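Long-range contacts in beta-agarase B (Zobellia galactanivorans, PDB 4ATF), which cleaves the beta-1,4-linkages of agarose at random positions, with retention of the anomeric configuration, giving mainly the tetramer: residues Phe38-Pro43 with Ser76-Gly81; Ile101-Arg106 with Met255-Asn260; Glu114-Val119 with Val296-Ile301; Phe198-Val203 with Tyr214-Leu219. The protein carries 1 engineered substitution. One frame throughout, in Å; residues are numbered along the deposited sequence.

Contact 1. Residues Phe38-Pro43 with Ser76-Gly81; sequences FEYEAP and SYVADG. With NA (sodium ion), chain I.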
loop_
_atom_site.group_PDB
_atom_site.type_symbol
_atom_site.label_atom_id
_atom_site.label_comp_id
_atom_site.label_asym_id
_atom_site.label_seq_id
_atom_site.Cartn_x
_atom_site.Cartn_y
_atom_site.Cartn_z
ATOM N N PHE A 38 15.614 4.448 -6.430
ATOM C CA PHE A 38 16.245 3.160 -6.056
ATOM C C PHE A 38 17.366 2.759 -7.028
ATOM O O PHE A 38 17.457 1.557 -7.420
ATOM C CB PHE A 38 15.165 2.026 -5.947
ATOM C CG PHE A 38 14.100 2.328 -4.914
ATOM C CD1 PHE A 38 14.450 2.475 -3.548
ATOM C CD2 PHE A 38 12.755 2.545 -5.295
ATOM C CE1 PHE A 38 13.486 2.769 -2.619
ATOM C CE2 PHE A 38 11.808 2.826 -4.374
ATOM C CZ PHE A 38 12.150 2.950 -3.043
ATOM N N GLU A 39 18.235 3.718 -7.395
ATOM C CA GLU A 39 19.307 3.399 -8.338
ATOM C C GLU A 39 20.630 2.969 -7.640
ATOM O O GLU A 39 21.591 2.625 -8.305
ATOM C CB GLU A 39 19.464 4.442 -9.471
ATOM C CG GLU A 39 18.219 4.530 -10.385
ATOM C CD GLU A 39 18.038 3.341 -11.378
ATOM O OE1 GLU A 39 19.046 2.777 -11.842
ATOM O OE2 GLU A 39 16.877 2.962 -11.697
ATOM N N TYR A 40 20.639 2.873 -6.314
ATOM C CA TYR A 40 21.859 2.520 -5.556
ATOM C C TYR A 40 21.738 1.068 -5.159
ATOM O O TYR A 40 20.626 0.513 -5.235
ATOM C CB TYR A 40 21.929 3.394 -4.280
ATOM C CG TYR A 40 20.615 3.473 -3.536
ATOM C CD1 TYR A 40 19.682 4.466 -3.839
ATOM C CD2 TYR A 40 20.287 2.532 -2.537
ATOM C CE1 TYR A 40 18.433 4.560 -3.114
ATOM C CE2 TYR A 40 19.047 2.580 -1.846
ATOM C CZ TYR A 40 18.118 3.599 -2.158
ATOM O OH TYR A 40 16.923 3.669 -1.464
ATOM N N GLU A 41 22.806 0.472 -4.635
ATOM C CA GLU A 41 22.737 -0.910 -4.168
ATOM C C GLU A 41 22.564 -0.942 -2.644
ATOM O O GLU A 41 23.384 -0.394 -1.963
ATOM C CB GLU A 41 24.025 -1.683 -4.576
ATOM C CG GLU A 41 24.185 -1.846 -6.116
ATOM C CD GLU A 41 23.185 -2.887 -6.717
ATOM O OE1 GLU A 41 23.043 -4.031 -6.167
ATOM O OE2 GLU A 41 22.553 -2.545 -7.748
ATOM N N ALA A 42 21.577 -1.631 -2.100
ATOM C CA ALA A 42 21.458 -1.703 -0.645
ATOM C C ALA A 42 21.296 -3.173 -0.260
ATOM O O ALA A 42 20.184 -3.733 -0.394
ATOM C CB ALA A 42 20.249 -0.886 -0.158
ATOM N N PRO A 43 22.393 -3.821 0.181
ATOM C CA PRO A 43 22.322 -5.262 0.580
ATOM C C PRO A 43 21.248 -5.489 1.672
ATOM O O PRO A 43 21.087 -4.639 2.548
ATOM C CB PRO A 43 23.740 -5.561 1.114
ATOM C CG PRO A 43 24.601 -4.506 0.450
ATOM C CD PRO A 43 23.747 -3.266 0.364
ATOM N N SER A 76 14.021 -7.101 2.821
ATOM C CA SER A 76 14.008 -6.043 1.798
ATOM C C SER A 76 15.441 -5.716 1.367
ATOM O O SER A 76 16.410 -5.886 2.151
ATOM C CB SER A 76 13.281 -4.774 2.338
ATOM O OG SER A 76 13.950 -4.361 3.550
ATOM N N TYR A 77 15.578 -5.271 0.111
ATOM C CA TYR A 77 16.890 -4.810 -0.390
ATOM C C TYR A 77 16.700 -3.879 -1.594
ATOM O O TYR A 77 15.570 -3.705 -2.075
ATOM C CB TYR A 77 17.801 -5.989 -0.758
ATOM C CG TYR A 77 17.279 -6.879 -1.870
ATOM C CD1 TYR A 77 16.221 -7.765 -1.628
ATOM C CD2 TYR A 77 17.910 -6.920 -3.124
ATOM C CE1 TYR A 77 15.751 -8.692 -2.666
ATOM C CE2 TYR A 77 17.457 -7.833 -4.184
ATOM C CZ TYR A 77 16.375 -8.691 -3.924
ATOM O OH TYR A 77 15.898 -9.516 -4.881
ATOM N N VAL A 78 17.782 -3.274 -2.060
ATOM C CA VAL A 78 17.703 -2.552 -3.334
ATOM C C VAL A 78 18.798 -2.969 -4.272
ATOM O O VAL A 78 19.966 -3.018 -3.879
ATOM C CB VAL A 78 17.304 -1.051 -3.247
ATOM C CG1 VAL A 78 17.015 -0.521 -1.863
ATOM C CG2 VAL A 78 17.831 -0.134 -4.270
ATOM N N ALA A 79 18.396 -3.380 -5.472
ATOM C CA ALA A 79 19.383 -3.932 -6.427
ATOM C C ALA A 79 18.889 -3.757 -7.875
ATOM O O ALA A 79 17.667 -3.760 -8.124
ATOM C CB ALA A 79 19.670 -5.426 -6.125
ATOM N N ASP A 80 19.830 -3.565 -8.806
ATOM C CA ASP A 80 19.504 -3.594 -10.227
ATOM C C ASP A 80 18.384 -2.585 -10.595
ATOM O O ASP A 80 17.576 -2.881 -11.464
ATOM C CB ASP A 80 19.113 -5.026 -10.611
ATOM C CG ASP A 80 20.261 -6.019 -10.355
ATOM O OD1 ASP A 80 21.461 -5.643 -10.370
ATOM O OD2 ASP A 80 19.955 -7.179 -10.113
ATOM N N GLY A 81 18.322 -1.431 -9.899
ATOM C CA GLY A 81 17.367 -0.363 -10.202
ATOM C C GLY A 81 16.013 -0.400 -9.504
ATOM O O GLY A 81 15.173 0.484 -9.766
HETATM NA NA NA I . 14.461 2.504 -10.223
HETATM O O HOH W 1 19.357 -0.510 -7.588
HETATM O O HOH W 2 15.100 3.923 -12.046
#
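A sodium site joins E39 and G81, tying loop 38-43 to the turn that follows strand 76-79. The carbonyl O of G81 binds the sodium ion at 2.2 Å, whereas OE2 of E39 stands at 2.9 Å from the metal; a water, N37 and D297 complete the shell. The E39 chain bends at chi2 (-74°) to reach the metal, its CB leaving the backbone away from 76-81. Another water donates to O of F38 and O of Y40 and accepts from N of G81. G81 has a positive phi, at which a CB would jam against the preceding carbonyl. A42 and V78 form an antiparallel hydrogen-bonded pair, with N of A42 at 2.8 Å from O of V78. E41 folds back until its OE2 receives the N-H of D80 on the syn side at 3.1 Å, nearly straight (164°). V78 is the apolar centre: as modelled, CG2 lies over one face of the Y40 ring and CG1 touches CB of A42 at 3.7 Å, but an eclipsed chi1 (-1°) and only 3.0 Å from CG2 to O of Y40 make the methyl positions doubtful. An alanine in its place would probably take the methyl contacts from the Y40 ring and the CB of A42 and open a gap facing F51 of helix 49-54. A cation clamping loops to a beta-sandwich, away from the substrate-binding residues, recalls the metal site of many GH16 relatives.

Contact 2. Residues Ile101-Arg106 with Met255-Asn260; sequences ITSKTR and MDIIIN
In the GH16 beta-sandwich, strands 96-103 and 255-262 run antiparallel beside each other, and I101 pairs with I259 while T102 sits opposite I258. The short strand segments pass 4.7 Å apart at an angle of 153°. The I101-I259 pair is closed by two backbone bonds, N of I101 to O of I259 at 3.0 Å and N of I259 to O of I101 at 3.1 Å. Their side chains lie alongside, pointing the same way, with CG1 of I101 at 4.0 Å from CB of I259. I257 and I259 face the sandwich interior, where strand 293-306 packs against them; I258 turns instead to the side of Y59, a substrate-binding residue.

At S103 the regular pairing gives way, and a hydroxyl stands in for a backbone carbonyl. N of S103 still reaches O of I257, but the N-H of I257 goes to OG of S103 at 2.9 Å, almost straight (173°). The same OG donates to O of T105, so one hydroxyl fastens both the neighbouring strand and its own turn. D256 has a double duty: OD2 accepts from ND1 of H60, which binds substrate, making D256 a second-shell residue likely to fix that ring, while OD1 takes a water shared with O of S103. The R106 chain, extended from CG to NE, runs beside D256 and forms a salt bridge through one nitrogen: NE lies 2.8 Å from OD1, which it meets from above the carboxylate plane, 36° out of it, although OD1 sits near the guanidinium plane.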
loop_
_atom_site.group_PDB
_atom_site.type_symbol
_atom_site.label_atom_id
_atom_site.label_comp_id
_atom_site.label_asym_id
_atom_site.label_seq_id
_atom_site.Cartn_x
_atom_site.Cartn_y
_atom_site.Cartn_z
ATOM N N ILE A 101 9.179 -1.542 4.626
ATOM C CA ILE A 101 10.007 -0.371 4.854
ATOM C C ILE A 101 9.061 0.822 5.115
ATOM O O ILE A 101 7.902 0.766 4.707
ATOM C CB ILE A 101 10.982 -0.051 3.664
ATOM C CG1 ILE A 101 10.269 0.591 2.450
ATOM C CG2 ILE A 101 11.880 -1.335 3.297
ATOM C CD1 ILE A 101 11.299 1.058 1.291
ATOM N N THR A 102 9.565 1.837 5.819
ATOM C CA THR A 102 8.809 3.043 6.178
ATOM C C THR A 102 9.635 4.289 5.836
ATOM O O THR A 102 10.855 4.291 6.042
ATOM C CB THR A 102 8.485 3.061 7.687
ATOM O OG1 THR A 102 7.848 1.827 8.069
ATOM C CG2 THR A 102 7.576 4.273 8.056
ATOM N N SER A 103 8.997 5.339 5.301
ATOM C CA SER A 103 9.721 6.605 5.051
ATOM C C SER A 103 10.181 7.273 6.368
ATOM O O SER A 103 9.535 7.165 7.416
ATOM C CB SER A 103 8.870 7.601 4.261
ATOM O OG SER A 103 7.670 7.909 4.994
ATOM N N LYS A 104 11.329 7.933 6.324
ATOM C CA LYS A 104 11.818 8.640 7.507
ATOM C C LYS A 104 11.195 10.038 7.618
ATOM O O LYS A 104 11.429 10.702 8.623
ATOM C CB LYS A 104 13.350 8.685 7.520
ATOM C CG LYS A 104 13.891 7.276 8.080
ATOM C CD LYS A 104 15.336 7.318 8.281
ATOM C CE LYS A 104 15.769 6.039 8.993
ATOM N NZ LYS A 104 17.186 5.840 8.925
ATOM N N THR A 105 10.451 10.477 6.593
ATOM C CA THR A 105 9.810 11.794 6.575
ATOM C C THR A 105 8.326 11.532 6.286
ATOM O O THR A 105 8.007 10.590 5.595
ATOM C CB THR A 105 10.407 12.742 5.441
ATOM O OG1 THR A 105 11.767 13.016 5.782
ATOM C CG2 THR A 105 9.639 14.058 5.273
ATOM N N ARG A 106 7.434 12.373 6.809
ATOM C CA ARG A 106 6.012 12.161 6.610
ATOM C C ARG A 106 5.495 13.100 5.550
ATOM O O ARG A 106 6.148 14.104 5.226
ATOM C CB ARG A 106 5.240 12.380 7.947
ATOM C CG ARG A 106 5.599 11.256 8.992
ATOM C CD ARG A 106 4.840 11.306 10.302
ATOM N NE ARG A 106 5.382 10.271 11.219
ATOM C CZ ARG A 106 5.752 10.505 12.458
ATOM N NH1 ARG A 106 5.613 11.709 12.964
ATOM N NH2 ARG A 106 6.241 9.542 13.205
ATOM N N MET A 255 1.388 11.547 7.341
ATOM C CA MET A 255 1.431 10.068 7.263
ATOM C C MET A 255 2.826 9.598 6.811
ATOM O O MET A 255 3.503 10.299 6.044
ATOM C CB MET A 255 0.383 9.541 6.270
ATOM C CG MET A 255 -1.063 9.789 6.743
ATOM S SD MET A 255 -2.245 8.984 5.678
ATOM C CE MET A 255 -3.798 9.719 6.301
ATOM N N ASP A 256 3.235 8.431 7.344
ATOM C CA ASP A 256 4.377 7.666 6.894
ATOM C C ASP A 256 4.028 6.950 5.555
ATOM O O ASP A 256 2.891 6.519 5.337
ATOM C CB ASP A 256 4.663 6.518 7.919
ATOM C CG ASP A 256 5.181 7.032 9.294
ATOM O OD1 ASP A 256 5.781 8.138 9.406
ATOM O OD2 ASP A 256 5.008 6.290 10.295
ATOM N N ILE A 257 5.009 6.785 4.671
ATOM C CA ILE A 257 4.813 6.011 3.464
ATOM C C ILE A 257 5.319 4.621 3.799
ATOM O O ILE A 257 6.414 4.486 4.360
ATOM C CB ILE A 257 5.647 6.601 2.301
ATOM C CG1 ILE A 257 5.267 8.078 2.023
ATOM C CG2 ILE A 257 5.537 5.654 1.041
ATOM C CD1 ILE A 257 6.258 8.748 0.981
ATOM N N ILE A 258 4.534 3.588 3.532
ATOM C CA ILE A 258 4.951 2.204 3.896
ATOM C C ILE A 258 4.888 1.379 2.585
ATOM O O ILE A 258 3.924 1.527 1.812
ATOM C CB ILE A 258 3.994 1.598 4.978
ATOM C CG1 ILE A 258 3.947 2.542 6.220
ATOM C CG2 ILE A 258 4.342 0.135 5.294
ATOM C CD1 ILE A 258 3.083 2.012 7.387
ATOM N N ILE A 259 5.937 0.555 2.326
ATOM C CA ILE A 259 5.945 -0.376 1.190
ATOM C C ILE A 259 6.194 -1.770 1.785
ATOM O O ILE A 259 7.199 -1.955 2.475
ATOM C CB ILE A 259 7.059 0.014 0.161
ATOM C CG1 ILE A 259 6.838 1.466 -0.295
ATOM C CG2 ILE A 259 7.065 -1.047 -1.023
ATOM C CD1 ILE A 259 7.860 2.002 -1.342
ATOM N N ASN A 260 5.341 -2.763 1.506
ATOM C CA ASN A 260 5.521 -4.068 2.086
ATOM C C ASN A 260 4.800 -5.117 1.303
ATOM O O ASN A 260 4.176 -4.825 0.266
ATOM C CB ASN A 260 5.127 -4.099 3.617
ATOM C CG ASN A 260 3.595 -4.082 3.874
ATOM O OD1 ASN A 260 2.810 -4.540 3.070
ATOM N ND2 ASN A 260 3.190 -3.582 5.043
HETATM O O HOH W 3 8.316 8.857 9.135
#

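Contact 3. Residues Glu114-Val119 with Val296-Ile301; sequences EARAKV and VDWIRI. With NA (sodium ion), chain I.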
loop_
_atom_site.group_PDB
_atom_site.type_symbol
_atom_site.label_atom_id
_atom_site.label_comp_id
_atom_site.label_asym_id
_atom_site.label_seq_id
_atom_site.Cartn_x
_atom_site.Cartn_y
_atom_site.Cartn_z
ATOM N N GLU A 114 3.044 8.604 -6.331
ATOM C CA GLU A 114 2.905 7.601 -7.359
ATOM C C GLU A 114 4.092 6.648 -7.355
ATOM O O GLU A 114 5.291 7.057 -7.413
ATOM C CB GLU A 114 2.791 8.310 -8.717
ATOM C CG GLU A 114 2.421 7.396 -9.898
ATOM C CD GLU A 114 2.394 8.182 -11.224
ATOM O OE1 GLU A 114 3.468 8.358 -11.834
ATOM O OE2 GLU A 114 1.299 8.608 -11.674
ATOM N N ALA A 115 3.778 5.364 -7.325
ATOM C CA ALA A 115 4.800 4.318 -7.387
ATOM C C ALA A 115 4.704 3.591 -8.700
ATOM O O ALA A 115 3.596 3.258 -9.107
ATOM C CB ALA A 115 4.543 3.312 -6.292
ATOM N N ARG A 116 5.845 3.342 -9.359
ATOM C CA ARG A 116 5.861 2.459 -10.489
ATOM C C ARG A 116 6.301 1.057 -9.960
ATOM O O ARG A 116 7.445 0.877 -9.465
ATOM C CB ARG A 116 6.788 3.006 -11.597
ATOM C CG ARG A 116 6.948 2.032 -12.819
ATOM C CD ARG A 116 7.761 2.640 -13.961
ATOM N NE ARG A 116 7.514 1.871 -15.236
ATOM C CZ ARG A 116 8.291 0.906 -15.696
ATOM N NH1 ARG A 116 9.407 0.568 -15.032
ATOM N NH2 ARG A 116 7.984 0.270 -16.829
ATOM N N ALA A 117 5.393 0.074 -10.014
ATOM C CA ALA A 117 5.623 -1.177 -9.299
ATOM C C ALA A 117 5.076 -2.346 -10.071
ATOM O O ALA A 117 4.164 -2.199 -10.945
ATOM C CB ALA A 117 4.935 -1.127 -7.827
ATOM N N LYS A 118 5.550 -3.529 -9.733
ATOM C CA LYS A 118 5.095 -4.773 -10.365
ATOM C C LYS A 118 4.532 -5.735 -9.313
ATOM O O LYS A 118 5.271 -6.339 -8.521
ATOM C CB LYS A 118 6.246 -5.410 -11.163
ATOM C CG LYS A 118 5.872 -6.640 -11.979
ATOM C CD LYS A 118 7.140 -7.123 -12.750
ATOM C CE LYS A 118 6.978 -8.549 -13.076
ATOM N NZ LYS A 118 6.493 -8.453 -14.425
ATOM N N VAL A 119 3.207 -5.858 -9.314
ATOM C CA VAL A 119 2.464 -6.700 -8.333
ATOM C C VAL A 119 3.027 -8.136 -8.434
ATOM O O VAL A 119 3.290 -8.627 -9.578
ATOM C CB VAL A 119 0.935 -6.677 -8.691
ATOM C CG1 VAL A 119 0.100 -7.674 -7.811
ATOM C CG2 VAL A 119 0.406 -5.212 -8.525
ATOM N N VAL A 296 9.696 -2.436 -6.852
ATOM C CA VAL A 296 9.249 -1.050 -6.999
ATOM C C VAL A 296 10.364 -0.326 -7.732
ATOM O O VAL A 296 11.471 -0.239 -7.230
ATOM C CB VAL A 296 8.929 -0.351 -5.627
ATOM C CG1 VAL A 296 8.614 1.142 -5.818
ATOM C CG2 VAL A 296 7.748 -1.035 -4.974
ATOM N N ASP A 297 10.097 0.144 -8.950
ATOM C CA ASP A 297 11.106 0.868 -9.742
ATOM C C ASP A 297 11.335 2.270 -9.129
ATOM O O ASP A 297 12.483 2.720 -8.985
ATOM C CB ASP A 297 10.617 0.958 -11.213
ATOM C CG ASP A 297 11.641 1.599 -12.159
ATOM O OD1 ASP A 297 12.807 1.791 -11.762
ATOM O OD2 ASP A 297 11.270 1.924 -13.318
ATOM N N TRP A 298 10.254 2.948 -8.744
ATOM C CA TRP A 298 10.387 4.278 -8.094
ATOM C C TRP A 298 9.111 4.714 -7.410
ATOM O O TRP A 298 8.026 4.150 -7.640
ATOM C CB TRP A 298 10.877 5.383 -9.090
ATOM C CG TRP A 298 10.206 5.436 -10.517
ATOM C CD1 TRP A 298 10.777 5.077 -11.756
ATOM C CD2 TRP A 298 8.896 5.962 -10.823
ATOM N NE1 TRP A 298 9.863 5.367 -12.801
ATOM C CE2 TRP A 298 8.719 5.896 -12.252
ATOM C CE3 TRP A 298 7.852 6.468 -10.029
ATOM C CZ2 TRP A 298 7.529 6.338 -12.887
ATOM C CZ3 TRP A 298 6.662 6.883 -10.654
ATOM C CH2 TRP A 298 6.519 6.817 -12.078
ATOM N N ILE A 299 9.249 5.709 -6.551
ATOM C CA ILE A 299 8.138 6.336 -5.901
ATOM C C ILE A 299 8.409 7.841 -5.928
ATOM O O ILE A 299 9.506 8.303 -5.512
ATOM C CB ILE A 299 7.855 5.760 -4.482
ATOM C CG1 ILE A 299 6.550 6.419 -3.894
ATOM C CG2 ILE A 299 9.086 5.904 -3.581
ATOM C CD1 ILE A 299 6.027 5.645 -2.662
ATOM N N ARG A 300 7.471 8.597 -6.509
ATOM C CA ARG A 300 7.702 10.012 -6.722
ATOM C C ARG A 300 6.568 10.756 -6.012
ATOM O O ARG A 300 5.413 10.278 -5.959
ATOM C CB ARG A 300 7.806 10.329 -8.230
ATOM C CG ARG A 300 6.474 10.158 -9.051
ATOM C CD ARG A 300 6.871 10.240 -10.570
ATOM N NE ARG A 300 5.642 10.206 -11.393
ATOM C CZ ARG A 300 5.317 11.146 -12.301
ATOM N NH1 ARG A 300 6.144 12.174 -12.601
ATOM N NH2 ARG A 300 4.172 11.026 -12.996
ATOM N N ILE A 301 6.915 11.906 -5.456
ATOM C CA ILE A 301 6.064 12.662 -4.560
ATOM C C ILE A 301 6.131 14.147 -4.999
ATOM O O ILE A 301 7.228 14.695 -5.177
ATOM C CB ILE A 301 6.602 12.570 -3.101
ATOM C CG1 ILE A 301 6.519 11.100 -2.590
ATOM C CG2 ILE A 301 5.841 13.562 -2.228
ATOM C CD1 ILE A 301 7.715 10.636 -1.656
HETATM NA NA NA I . 14.461 2.504 -10.223
HETATM O O HOH W 2 15.100 3.923 -12.046
#
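V296 sets its CG2 against CB of A117, 4.0 Å away, where the strands form a non-hydrogen-bonded pair. D297 comes next, its CB directed toward 114-119: its N donates to O of R116, and its carboxylate is divided between a metal and an arginine. OD1 and the carbonyl O of D297 bind the sodium ion at 2.4 and 2.3 Å, while OD2 takes NH1 of R116 on the anti side in a 2.9 Å salt bridge. D297 and W298 both stand opposite R116, a classic beta bulge between strands 111-118 and 293-306 of the GH16 sandwich. CG of W298 sits between the backbone N and the carbonyl carbon (chi1 45°), bringing one indole face to R116, whose CB hangs 3.5 Å from the centroid of the six-membered ring; at the ring edge, CH2 meets OE1 of E114. I299 turns to the other face of the sheet, shared with its partner A115, and packs on I257. R300 then runs beside E114: NE (2.9 Å) and NH2 (3.0 Å) both hold OE1 from one face of the carboxylate plane, while OE2 is hydrogen-bonded to OH of Y112 and salt-bridged to R200. I17 and P18 receive further hydrogen bonds from the R300 guanidinium.

Contact 4. Residues Phe198-Val203 with Tyr214-Leu219; sequences FHRFGV and YIDGVL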
loop_
_atom_site.group_PDB
_atom_site.type_symbol
_atom_site.label_atom_id
_atom_site.label_comp_id
_atom_site.label_asym_id
_atom_site.label_seq_id
_atom_site.Cartn_x
_atom_site.Cartn_y
_atom_site.Cartn_z
ATOM N N PHE A 198 5.273 -3.663 -14.941
ATOM C CA PHE A 198 5.209 -2.468 -14.110
ATOM C C PHE A 198 4.074 -1.567 -14.521
ATOM O O PHE A 198 3.859 -1.322 -15.728
ATOM C CB PHE A 198 6.554 -1.674 -14.175
ATOM C CG PHE A 198 7.671 -2.363 -13.384
ATOM C CD1 PHE A 198 8.454 -3.389 -14.005
ATOM C CD2 PHE A 198 7.907 -2.045 -12.028
ATOM C CE1 PHE A 198 9.451 -4.086 -13.299
ATOM C CE2 PHE A 198 8.926 -2.703 -11.340
ATOM C CZ PHE A 198 9.675 -3.735 -11.949
ATOM N N HIS A 199 3.379 -1.019 -13.529
ATOM C CA HIS A 199 2.365 0.012 -13.768
ATOM C C HIS A 199 2.575 1.152 -12.774
ATOM O O HIS A 199 3.287 1.028 -11.734
ATOM C CB HIS A 199 0.948 -0.603 -13.558
ATOM C CG HIS A 199 0.588 -1.642 -14.585
ATOM N ND1 HIS A 199 0.011 -1.327 -15.805
ATOM C CD2 HIS A 199 0.728 -2.980 -14.581
ATOM C CE1 HIS A 199 -0.179 -2.429 -16.510
ATOM N NE2 HIS A 199 0.244 -3.454 -15.784
ATOM N N ARG A 200 1.943 2.274 -13.060
ATOM C CA ARG A 200 2.048 3.448 -12.190
ATOM C C ARG A 200 0.761 3.584 -11.392
ATOM O O ARG A 200 -0.306 3.801 -11.988
ATOM C CB ARG A 200 2.218 4.716 -13.052
ATOM C CG ARG A 200 3.627 4.868 -13.667
ATOM C CD ARG A 200 3.865 6.324 -13.978
ATOM N NE ARG A 200 3.213 6.628 -15.140
ATOM C CZ ARG A 200 2.427 7.648 -15.444
ATOM N NH1 ARG A 200 1.960 8.623 -14.613
ATOM N NH2 ARG A 200 2.080 7.583 -16.691
ATOM N N PHE A 201 0.849 3.506 -10.068
ATOM C CA PHE A 201 -0.284 3.650 -9.184
ATOM C C PHE A 201 -0.086 4.927 -8.342
ATOM O O PHE A 201 0.900 5.022 -7.603
ATOM C CB PHE A 201 -0.331 2.416 -8.241
ATOM C CG PHE A 201 -0.369 1.110 -8.972
ATOM C CD1 PHE A 201 -1.567 0.624 -9.479
ATOM C CD2 PHE A 201 0.801 0.389 -9.181
ATOM C CE1 PHE A 201 -1.642 -0.616 -10.180
ATOM C CE2 PHE A 201 0.816 -0.855 -9.866
ATOM C CZ PHE A 201 -0.436 -1.410 -10.360
ATOM N N GLY A 202 -1.038 5.868 -8.404
ATOM C CA GLY A 202 -0.861 7.125 -7.720
ATOM C C GLY A 202 -2.133 7.528 -6.991
ATOM O O GLY A 202 -3.256 7.006 -7.278
ATOM N N VAL A 203 -1.976 8.471 -6.063
ATOM C CA VAL A 203 -3.107 9.049 -5.359
ATOM C C VAL A 203 -2.848 10.536 -5.186
ATOM O O VAL A 203 -1.739 10.944 -4.816
ATOM C CB VAL A 203 -3.304 8.432 -3.964
ATOM C CG1 VAL A 203 -2.228 8.936 -2.991
ATOM C CG2 VAL A 203 -4.707 8.766 -3.421
ATOM N N TYR A 214 -5.209 7.190 -9.444
ATOM C CA TYR A 214 -4.737 7.215 -10.827
ATOM C C TYR A 214 -3.975 5.936 -11.133
ATOM O O TYR A 214 -3.114 5.489 -10.335
ATOM C CB TYR A 214 -3.767 8.408 -11.045
ATOM C CG TYR A 214 -4.463 9.740 -10.913
ATOM C CD1 TYR A 214 -4.656 10.353 -9.634
ATOM C CD2 TYR A 214 -4.980 10.398 -12.058
ATOM C CE1 TYR A 214 -5.346 11.642 -9.531
ATOM C CE2 TYR A 214 -5.666 11.621 -11.963
ATOM C CZ TYR A 214 -5.856 12.217 -10.723
ATOM O OH TYR A 214 -6.549 13.430 -10.765
ATOM N N ILE A 215 -4.264 5.321 -12.272
ATOM C CA ILE A 215 -3.448 4.168 -12.720
ATOM C C ILE A 215 -3.015 4.494 -14.110
ATOM O O ILE A 215 -3.870 4.827 -14.991
ATOM C CB ILE A 215 -4.231 2.815 -12.701
ATOM C CG1 ILE A 215 -4.587 2.488 -11.224
ATOM C CG2 ILE A 215 -3.372 1.700 -13.260
ATOM C CD1 ILE A 215 -5.587 1.311 -11.022
ATOM N N ASP A 216 -1.701 4.409 -14.314
ATOM C CA ASP A 216 -1.105 4.681 -15.646
ATOM C C ASP A 216 -1.536 6.011 -16.203
ATOM O O ASP A 216 -1.817 6.139 -17.388
ATOM C CB ASP A 216 -1.385 3.501 -16.604
ATOM C CG ASP A 216 -0.554 2.233 -16.228
ATOM O OD1 ASP A 216 0.471 2.387 -15.499
ATOM O OD2 ASP A 216 -0.901 1.095 -16.685
ATOM N N GLY A 217 -1.594 7.024 -15.339
ATOM C CA GLY A 217 -1.759 8.387 -15.859
ATOM C C GLY A 217 -3.213 8.810 -16.071
ATOM O O GLY A 217 -3.431 9.858 -16.655
ATOM N N VAL A 218 -4.169 8.016 -15.552
ATOM C CA VAL A 218 -5.604 8.183 -15.775
ATOM C C VAL A 218 -6.358 8.148 -14.448
ATOM O O VAL A 218 -6.095 7.326 -13.588
ATOM C CB VAL A 218 -6.182 6.983 -16.653
ATOM C CG1 VAL A 218 -7.758 7.012 -16.726
ATOM C CG2 VAL A 218 -5.664 7.038 -17.947
ATOM N N LEU A 219 -7.290 9.063 -14.274
ATOM C CA LEU A 219 -8.101 9.111 -13.074
ATOM C C LEU A 219 -9.039 7.936 -13.071
ATOM O O LEU A 219 -9.898 7.862 -13.966
ATOM C CB LEU A 219 -9.027 10.329 -13.131
ATOM C CG LEU A 219 -9.525 11.058 -11.866
ATOM C CD1 LEU A 219 -10.994 11.548 -12.104
ATOM C CD2 LEU A 219 -9.303 10.443 -10.536
HETATM O O HOH W 4 -0.720 7.011 -12.490
#
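G202 and Y214 form an antiparallel hydrogen-bonded pair, each N 2.9 Å from the O of the other residue, and F201 faces I215 in the adjoining non-hydrogen-bonded pair. Beyond them N of D216 donates to O of R200 at 2.8 Å, after which the chain turns back in a type I' turn from I215 to V218. D216 and G217 both take positive phi there (53° and 87°). This is the open end of the hairpin of strands 199-207 and 210-215, where the turn leads on to strand 218-224, in a GH16 sandwich whose strand 137-145 meets F201 through L142. On that side, CD1 of F201 lies 4.0 Å from CG1 of I215. At the turn the D216 carboxylate clasps the other strand with both oxygens. OD1 receives the backbone N of R200 at 2.9 Å, and the syn lone pair of OD2 receives ND1 of H199 at 2.7 Å, close to the imidazole plane. A phenylalanine in place of H199 would probably leave OD2 without this donor and the carboxylate freer to turn. R200, bent at chi3 (-79°), lays one guanidinium face over the peptide between D216 and G217, its NH1 engaged by E114.

Overall arrangement
From the N terminus, contact 1 closes first, bringing loop 38-43 to strand 76-79 and the turn after it before any other contact opens. Contact 2 then opens at 101-106 and contact 3 at 114-119; their partners return in the same order, 255-260 and 296-301, so the two cross. Contact 4, a local hairpin, falls within the spans of both. Contacts 3 and 4 share a sheet through neighbouring strands 111-118 and 199-207, with centres about 10 Å apart. Contacts 2 and 3 meet across the sandwich interior through their isoleucines. The sodium ion links contact 1 to contact 3, joining an N-terminal loop to the C-terminal strand.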